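Local coordinates for protein myosin-I heavy chain (PDB 5EJR) that is an actin-based class VII myosin motor acting in adhesion and the early steps of phagocytosis, represented by its C-terminal MyTH4-FERM tail module, at residues S92-G97 with M190-T195; Q151-N156 with K176-P181. All coordinates share one frame; numbering follows the deposited sequence.

Contact 1. Residues S92-G97 with M190-T195; sequences SIISRG and MGPSAT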
ATOM      1  N   SER A  92       8.905   8.027  11.563  1.00 30.98           N
ATOM      2  CA  SER A  92       9.277   9.443  11.722  1.00 31.11           C
ATOM      3  C   SER A  92      10.747   9.659  11.346  1.00 34.70           C
ATOM      4  O   SER A  92      11.041  10.544  10.540  1.00 31.99           O
ATOM      5  CB  SER A  92       9.017   9.908  13.153  1.00 35.41           C
ATOM      6  OG  SER A  92       9.378  11.267  13.319  1.00 44.80           O
ATOM      7  N   ILE A  93      11.660   8.788  11.872  1.00 32.24           N
ATOM      8  CA  ILE A  93      13.100   8.829  11.619  1.00 31.66           C
ATOM      9  C   ILE A  93      13.403   8.658  10.155  1.00 34.46           C
ATOM     10  O   ILE A  93      14.201   9.420   9.614  1.00 34.75           O
ATOM     11  CB  ILE A  93      13.884   7.796  12.489  1.00 35.23           C
ATOM     12  CG1 ILE A  93      13.685   8.058  13.999  1.00 35.97           C
ATOM     13  CG2 ILE A  93      15.390   7.765  12.129  1.00 35.84           C
ATOM     14  CD1 ILE A  93      14.057   6.888  14.911  1.00 35.59           C
ATOM     15  N   ILE A  94      12.797   7.649   9.511  1.00 32.06           N
ATOM     16  CA  ILE A  94      13.074   7.402   8.100  1.00 32.18           C
ATOM     17  C   ILE A  94      12.464   8.523   7.250  1.00 34.38           C
ATOM     18  O   ILE A  94      13.118   8.971   6.306  1.00 33.45           O
ATOM     19  CB  ILE A  94      12.703   5.955   7.670  1.00 35.31           C
ATOM     20  CG1 ILE A  94      13.850   4.983   8.085  1.00 35.93           C
ATOM     21  CG2 ILE A  94      12.429   5.838   6.165  1.00 35.79           C
ATOM     22  CD1 ILE A  94      13.378   3.718   8.549  1.00 43.58           C
ATOM     23  N   SER A  95      11.286   9.039   7.646  1.00 30.98           N
ATOM     24  CA  SER A  95      10.642  10.160   6.935  1.00 31.59           C
ATOM     25  C   SER A  95      11.583  11.376   6.971  1.00 36.72           C
ATOM     26  O   SER A  95      11.872  11.964   5.921  1.00 34.84           O
ATOM     27  CB  SER A  95       9.290  10.497   7.557  1.00 34.30           C
ATOM     28  OG  SER A  95       8.789  11.729   7.061  1.00 44.51           O
ATOM     29  N   ARG A  96      12.146  11.681   8.176  1.00 34.52           N
ATOM     30  CA  ARG A  96      13.104  12.780   8.341  1.00 34.79           C
ATOM     31  C   ARG A  96      14.302  12.587   7.408  1.00 40.97           C
ATOM     32  O   ARG A  96      14.707  13.534   6.742  1.00 40.72           O
ATOM     33  CB  ARG A  96      13.527  12.913   9.816  1.00 32.23           C
ATOM     34  CG  ARG A  96      14.419  14.127  10.132  1.00 33.38           C
ATOM     35  CD  ARG A  96      14.712  14.263  11.611  1.00 36.16           C
ATOM     36  NE  ARG A  96      13.511  14.469  12.429  1.00 37.12           N
ATOM     37  CZ  ARG A  96      12.918  13.526  13.156  1.00 51.33           C
ATOM     38  NH1 ARG A  96      13.397  12.284  13.167  1.00 27.25           N
ATOM     39  NH2 ARG A  96      11.832  13.808  13.861  1.00 41.73           N
ATOM     40  N   GLY A  97      14.814  11.355   7.317  1.00 37.56           N
ATOM     41  CA  GLY A  97      15.927  11.038   6.428  1.00 36.94           C
ATOM     42  C   GLY A  97      15.615  11.169   4.953  1.00 38.81           C
ATOM     43  O   GLY A  97      16.452  11.657   4.190  1.00 38.06           O
ATOM     44  N   MET A 190       8.265   4.851   2.577  1.00 29.03           N
ATOM     45  CA  MET A 190       7.895   4.842   3.986  1.00 28.84           C
ATOM     46  C   MET A 190       8.879   4.009   4.784  1.00 32.72           C
ATOM     47  O   MET A 190       9.571   3.143   4.225  1.00 30.45           O
ATOM     48  CB  MET A 190       6.489   4.233   4.190  1.00 30.58           C
ATOM     49  CG  MET A 190       5.357   4.997   3.535  1.00 34.40           C
ATOM     50  SD  MET A 190       4.992   6.575   4.335  1.00 39.81           S
ATOM     51  CE  MET A 190       3.967   6.035   5.681  1.00 36.55           C
ATOM     52  N   GLY A 191       8.882   4.264   6.093  1.00 28.39           N
ATOM     53  CA  GLY A 191       9.619   3.488   7.079  1.00 28.29           C
ATOM     54  C   GLY A 191       8.826   2.218   7.332  1.00 33.08           C
ATOM     55  O   GLY A 191       7.748   2.039   6.742  1.00 33.36           O
ATOM     56  N   PRO A 192       9.285   1.300   8.206  1.00 28.84           N
ATOM     57  CA  PRO A 192       8.543   0.038   8.368  1.00 27.66           C
ATOM     58  C   PRO A 192       7.345   0.066   9.299  1.00 32.82           C
ATOM     59  O   PRO A 192       7.359   0.747  10.319  1.00 32.61           O
ATOM     60  CB  PRO A 192       9.617  -0.919   8.876  1.00 28.70           C
ATOM     61  CG  PRO A 192      10.527  -0.028   9.682  1.00 32.78           C
ATOM     62  CD  PRO A 192      10.539   1.301   8.995  1.00 28.69           C
ATOM     63  N   SER A 193       6.317  -0.746   8.962  1.00 31.15           N
ATOM     64  CA  SER A 193       5.118  -0.948   9.773  1.00 30.65           C
ATOM     65  C   SER A 193       5.499  -1.939  10.871  1.00 34.11           C
ATOM     66  O   SER A 193       6.528  -2.595  10.742  1.00 32.41           O
ATOM     67  CB  SER A 193       4.001  -1.564   8.925  1.00 32.31           C
ATOM     68  OG  SER A 193       4.407  -2.791   8.334  1.00 28.64           O
ATOM     69  N   ALA A 194       4.656  -2.106  11.900  1.00 33.36           N
ATOM     70  CA  ALA A 194       4.892  -3.098  12.964  1.00 34.32           C
ATOM     71  C   ALA A 194       4.908  -4.514  12.361  1.00 36.56           C
ATOM     72  O   ALA A 194       5.646  -5.370  12.848  1.00 34.98           O
ATOM     73  CB  ALA A 194       3.824  -2.990  14.035  1.00 35.81           C
ATOM     74  N   THR A 195       4.173  -4.714  11.232  1.00 33.75           N
ATOM     75  CA  THR A 195       4.128  -5.966  10.457  1.00 33.42           C
ATOM     76  C   THR A 195       5.492  -6.249   9.826  1.00 37.61           C
ATOM     77  O   THR A 195       6.007  -7.366   9.961  1.00 37.03           O
ATOM     78  CB  THR A 195       3.007  -5.898   9.392  1.00 34.32           C
ATOM     79  OG1 THR A 195       1.764  -5.832  10.078  1.00 33.67           O
ATOM     80  CG2 THR A 195       3.000  -7.107   8.441  1.00 31.24           C
TER
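Ile94 lays its side chain over the backbone of Gly191 and CD of Pro192, where the extended lead-in to helix 194-205 packs against helix 86-99 in the helical MyTH4 domain. Both of its branches take part. CG2, anti to the backbone N, comes down on Gly191 CA at 3.8 Å, while CD1 reaches Pro192 CD, also at 3.8 Å, with the two side chains crossing at about a right angle. The torsion about CB-CG1 (chi2 142°) falls well short of fully anti, and at this setting CD1 stays 4.0 Å from Gly191 CA as well, so that both methyls bear on the same side of the glycine. With the CA atoms of Ile94 and Gly191 only 5.3 Å apart, little room remains for a side chain at Gly191. Phe133 of helix 121-137 touches both Ile94 and Pro192 and extends this small apolar patch. Cut back to an alanine, position 94 is likely to lose the CD1 contact to Pro192 CD and to open a gap beside Gly191 CA. Polar anchors flank the patch: Gln91 NE2 donates to Pro192 O, and Asp276, on helix 274-283 of the ubiquitin-like FERM lobe, accepts from Met190 N. Beyond the proline the chain turns into its helix, where Ser193 is the N-cap and its OG accepts from Glu196 N.

Contact 2. Residues Q151-N156 with K176-P181; sequences QLMSRN and KLESHP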
ATOM      1  N   GLN A 151      33.592  -0.014   9.077  1.00 40.63           N
ATOM      2  CA  GLN A 151      33.322   0.005  10.509  1.00 40.05           C
ATOM      3  C   GLN A 151      32.365  -1.133  10.871  1.00 43.82           C
ATOM      4  O   GLN A 151      32.638  -1.854  11.824  1.00 43.80           O
ATOM      5  CB  GLN A 151      32.755   1.366  10.938  1.00 41.41           C
ATOM      6  CG  GLN A 151      32.597   1.526  12.458  1.00 54.46           C
ATOM      7  CD  GLN A 151      33.875   1.791  13.239  1.00 74.56           C
ATOM      8  OE1 GLN A 151      34.982   1.907  12.691  1.00 71.71           O
ATOM      9  NE2 GLN A 151      33.741   1.917  14.554  1.00 67.41           N
ATOM     10  N   LEU A 152      31.249  -1.301  10.114  1.00 39.76           N
ATOM     11  CA  LEU A 152      30.283  -2.384  10.343  1.00 38.85           C
ATOM     12  C   LEU A 152      30.986  -3.734  10.207  1.00 42.96           C
ATOM     13  O   LEU A 152      30.802  -4.595  11.066  1.00 41.09           O
ATOM     14  CB  LEU A 152      29.097  -2.304   9.356  1.00 37.87           C
ATOM     15  CG  LEU A 152      28.134  -1.120   9.463  1.00 42.18           C
ATOM     16  CD1 LEU A 152      27.002  -1.277   8.466  1.00 41.05           C
ATOM     17  CD2 LEU A 152      27.554  -0.970  10.870  1.00 45.22           C
ATOM     18  N   MET A 153      31.846  -3.877   9.155  1.00 42.03           N
ATOM     19  CA  MET A 153      32.671  -5.049   8.868  1.00 43.85           C
ATOM     20  C   MET A 153      33.576  -5.360  10.077  1.00 45.67           C
ATOM     21  O   MET A 153      33.705  -6.527  10.450  1.00 43.68           O
ATOM     22  CB  MET A 153      33.529  -4.806   7.618  1.00 48.08           C
ATOM     23  CG  MET A 153      32.781  -4.957   6.294  1.00 53.66           C
ATOM     24  SD  MET A 153      33.888  -4.641   4.875  1.00 60.99           S
ATOM     25  CE  MET A 153      32.714  -4.685   3.525  1.00 56.70           C
ATOM     26  N   SER A 154      34.163  -4.304  10.720  1.00 42.91           N
ATOM     27  CA  SER A 154      35.019  -4.441  11.917  1.00 43.63           C
ATOM     28  C   SER A 154      34.213  -4.878  13.141  1.00 45.93           C
ATOM     29  O   SER A 154      34.675  -5.701  13.936  1.00 44.75           O
ATOM     30  CB  SER A 154      35.749  -3.138  12.221  1.00 48.68           C
ATOM     31  OG  SER A 154      36.801  -2.927  11.294  1.00 62.33           O
ATOM     32  N   ARG A 155      33.006  -4.331  13.298  1.00 41.14           N
ATOM     33  CA  ARG A 155      32.136  -4.717  14.405  1.00 40.36           C
ATOM     34  C   ARG A 155      31.652  -6.151  14.212  1.00 42.70           C
ATOM     35  O   ARG A 155      31.373  -6.827  15.197  1.00 44.06           O
ATOM     36  CB  ARG A 155      30.927  -3.784  14.500  1.00 38.54           C
ATOM     37  CG  ARG A 155      31.255  -2.418  15.078  1.00 50.46           C
ATOM     38  CD  ARG A 155      31.542  -2.443  16.577  1.00 57.02           C
ATOM     39  NE  ARG A 155      30.418  -2.911  17.398  1.00 54.62           N
ATOM     40  CZ  ARG A 155      29.405  -2.147  17.796  1.00 57.54           C
ATOM     41  NH1 ARG A 155      29.316  -0.883  17.395  1.00 35.36           N
ATOM     42  NH2 ARG A 155      28.457  -2.646  18.576  1.00 38.33           N
ATOM     43  N   ASN A 156      31.522  -6.595  12.945  1.00 37.27           N
ATOM     44  CA  ASN A 156      31.068  -7.951  12.614  1.00 36.86           C
ATOM     45  C   ASN A 156      32.189  -8.913  12.993  1.00 42.25           C
ATOM     46  O   ASN A 156      31.933  -9.889  13.691  1.00 42.78           O
ATOM     47  CB  ASN A 156      30.700  -8.082  11.114  1.00 36.55           C
ATOM     48  CG  ASN A 156      30.075  -9.412  10.741  1.00 57.08           C
ATOM     49  OD1 ASN A 156      30.694 -10.471  10.816  1.00 55.82           O
ATOM     50  ND2 ASN A 156      28.842  -9.386  10.285  1.00 47.86           N
ATOM     51  N   LYS A 176      22.807  -4.642   2.365  1.00 40.60           N
ATOM     52  CA  LYS A 176      21.905  -3.572   1.946  1.00 38.59           C
ATOM     53  C   LYS A 176      22.625  -2.270   1.572  1.00 40.46           C
ATOM     54  O   LYS A 176      22.086  -1.522   0.763  1.00 40.24           O
ATOM     55  CB  LYS A 176      20.798  -3.323   2.983  1.00 39.65           C
ATOM     56  CG  LYS A 176      19.828  -4.487   3.206  1.00 45.30           C
ATOM     57  CD  LYS A 176      19.162  -4.972   1.906  1.00 51.53           C
ATOM     58  CE  LYS A 176      18.323  -6.207   2.105  1.00 52.39           C
ATOM     59  NZ  LYS A 176      18.428  -7.122   0.940  1.00 58.60           N
ATOM     60  N   LEU A 177      23.818  -1.992   2.135  1.00 36.97           N
ATOM     61  CA  LEU A 177      24.579  -0.784   1.783  1.00 36.87           C
ATOM     62  C   LEU A 177      25.368  -1.055   0.512  1.00 45.01           C
ATOM     63  O   LEU A 177      25.601  -0.143  -0.279  1.00 44.22           O
ATOM     64  CB  LEU A 177      25.513  -0.335   2.923  1.00 37.37           C
ATOM     65  CG  LEU A 177      24.835   0.157   4.212  1.00 41.18           C
ATOM     66  CD1 LEU A 177      25.788   0.091   5.373  1.00 40.73           C
ATOM     67  CD2 LEU A 177      24.293   1.587   4.065  1.00 42.17           C
ATOM     68  N   GLU A 178      25.765  -2.325   0.303  1.00 45.56           N
ATOM     69  CA  GLU A 178      26.460  -2.774  -0.906  1.00 47.42           C
ATOM     70  C   GLU A 178      25.505  -2.714  -2.121  1.00 53.34           C
ATOM     71  O   GLU A 178      25.956  -2.517  -3.249  1.00 54.31           O
ATOM     72  CB  GLU A 178      26.965  -4.213  -0.716  1.00 49.53           C
ATOM     73  CG  GLU A 178      28.332  -4.296  -0.056  1.00 60.64           C
ATOM     74  CD  GLU A 178      28.794  -5.667   0.412  1.00 76.08           C
ATOM     75  OE1 GLU A 178      28.023  -6.647   0.293  1.00 66.96           O
ATOM     76  OE2 GLU A 178      29.933  -5.750   0.925  1.00 68.74           O
ATOM     77  N   SER A 179      24.188  -2.867  -1.874  1.00 49.97           N
ATOM     78  CA  SER A 179      23.133  -2.861  -2.893  1.00 49.89           C
ATOM     79  C   SER A 179      22.951  -1.500  -3.608  1.00 56.87           C
ATOM     80  O   SER A 179      22.478  -1.473  -4.747  1.00 55.67           O
ATOM     81  CB  SER A 179      21.814  -3.317  -2.283  1.00 52.11           C
ATOM     82  OG  SER A 179      21.125  -2.247  -1.657  1.00 60.10           O
ATOM     83  N   HIS A 180      23.308  -0.385  -2.930  1.00 55.93           N
ATOM     84  CA  HIS A 180      23.199   0.973  -3.470  1.00 56.28           C
ATOM     85  C   HIS A 180      24.115   1.218  -4.686  1.00 60.95           C
ATOM     86  O   HIS A 180      25.217   0.663  -4.729  1.00 60.40           O
ATOM     87  CB  HIS A 180      23.420   2.022  -2.377  1.00 57.14           C
ATOM     88  CG  HIS A 180      22.299   2.087  -1.395  1.00 59.77           C
ATOM     89  ND1 HIS A 180      21.161   2.814  -1.657  1.00 61.06           N
ATOM     90  CD2 HIS A 180      22.186   1.522  -0.172  1.00 60.94           C
ATOM     91  CE1 HIS A 180      20.383   2.654  -0.601  1.00 59.73           C
ATOM     92  NE2 HIS A 180      20.957   1.888   0.320  1.00 60.17           N
ATOM     93  N   PRO A 181      23.670   1.976  -5.720  1.00 58.17           N
ATOM     94  CA  PRO A 181      22.391   2.708  -5.837  1.00 57.48           C
ATOM     95  C   PRO A 181      21.170   1.849  -6.181  1.00 61.28           C
ATOM     96  O   PRO A 181      21.215   1.036  -7.110  1.00 60.74           O
ATOM     97  CB  PRO A 181      22.696   3.759  -6.915  1.00 59.42           C
ATOM     98  CG  PRO A 181      23.711   3.095  -7.805  1.00 64.43           C
ATOM     99  CD  PRO A 181      24.534   2.200  -6.899  1.00 60.35           C
TER
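Leu152 meets Leu177 methyl to methyl, CD1 against CD1 at 3.6 Å, and this pair forms the buried half of the contact. The approach is made by the ends of the side chains: the CA atoms of Leu152 and Leu177 stand 10.4 Å apart. On Leu152, CD1 continues the chain away from the backbone (chi2 -177°), and Leu177 is almost as extended, so each leucine spans its part of the space between the helices before the two cross at about a right angle. Leu152 also packs on Ile170 and Ile174 of the facing helix, while Leu177 fits against Phe148 and Met149 and reaches Ser135 of helix 121-137.

Met153, the next residue, leaves its helix on a flank of the interface, yet its straight chain carries CE across to Glu178, whose OE2 lies 4.0 Å away. This is a van der Waals contact between a methyl and a carboxylate oxygen, made on the more exposed side, and the two side chains again cross nearly perpendicularly. Further along, Arg155 turns to another neighbour and donates from NH2 to Thr115 O. One turn after Leu152, Asn156 rests on Ile170 and Ala171.

On the facing segment, Ser179 OG donates to Lys176 O at 2.7 Å, approaching from above the carbonyl plane, and the imidazole of His180 has Leu177 CA at its edge while its NE2 bonds to Ser135 O. Leu152 meets Leu177 whereas Asn156, a turn later, meets the earlier Ile170 and Ala171, so helices 142-159 and 164-178 run roughly antiparallel: a hairpin of consecutive helices within the all-helical MyTH4 bundle.

Both contacts lie in the MyTH4 domain but join different parts of it. In sequence, contact 2 falls wholly within the stretch that contact 1 brackets, and helix 164-178, which supplies part of contact 2, is followed directly by helix 194-205, whose lead-in forms contact 1. Their centres are 20 Å apart, and their nearest atoms about 11 Å, so they do not touch. Helix 121-137 bridges them, presenting Phe133 and Thr137 to contact 1 and Ser135 to contact 2. Contact 1 lies nearer the middle of the chain, its centre about 14 Å from the chain centre, next to the FERM part; contact 2, at about 29 Å, lies farther out.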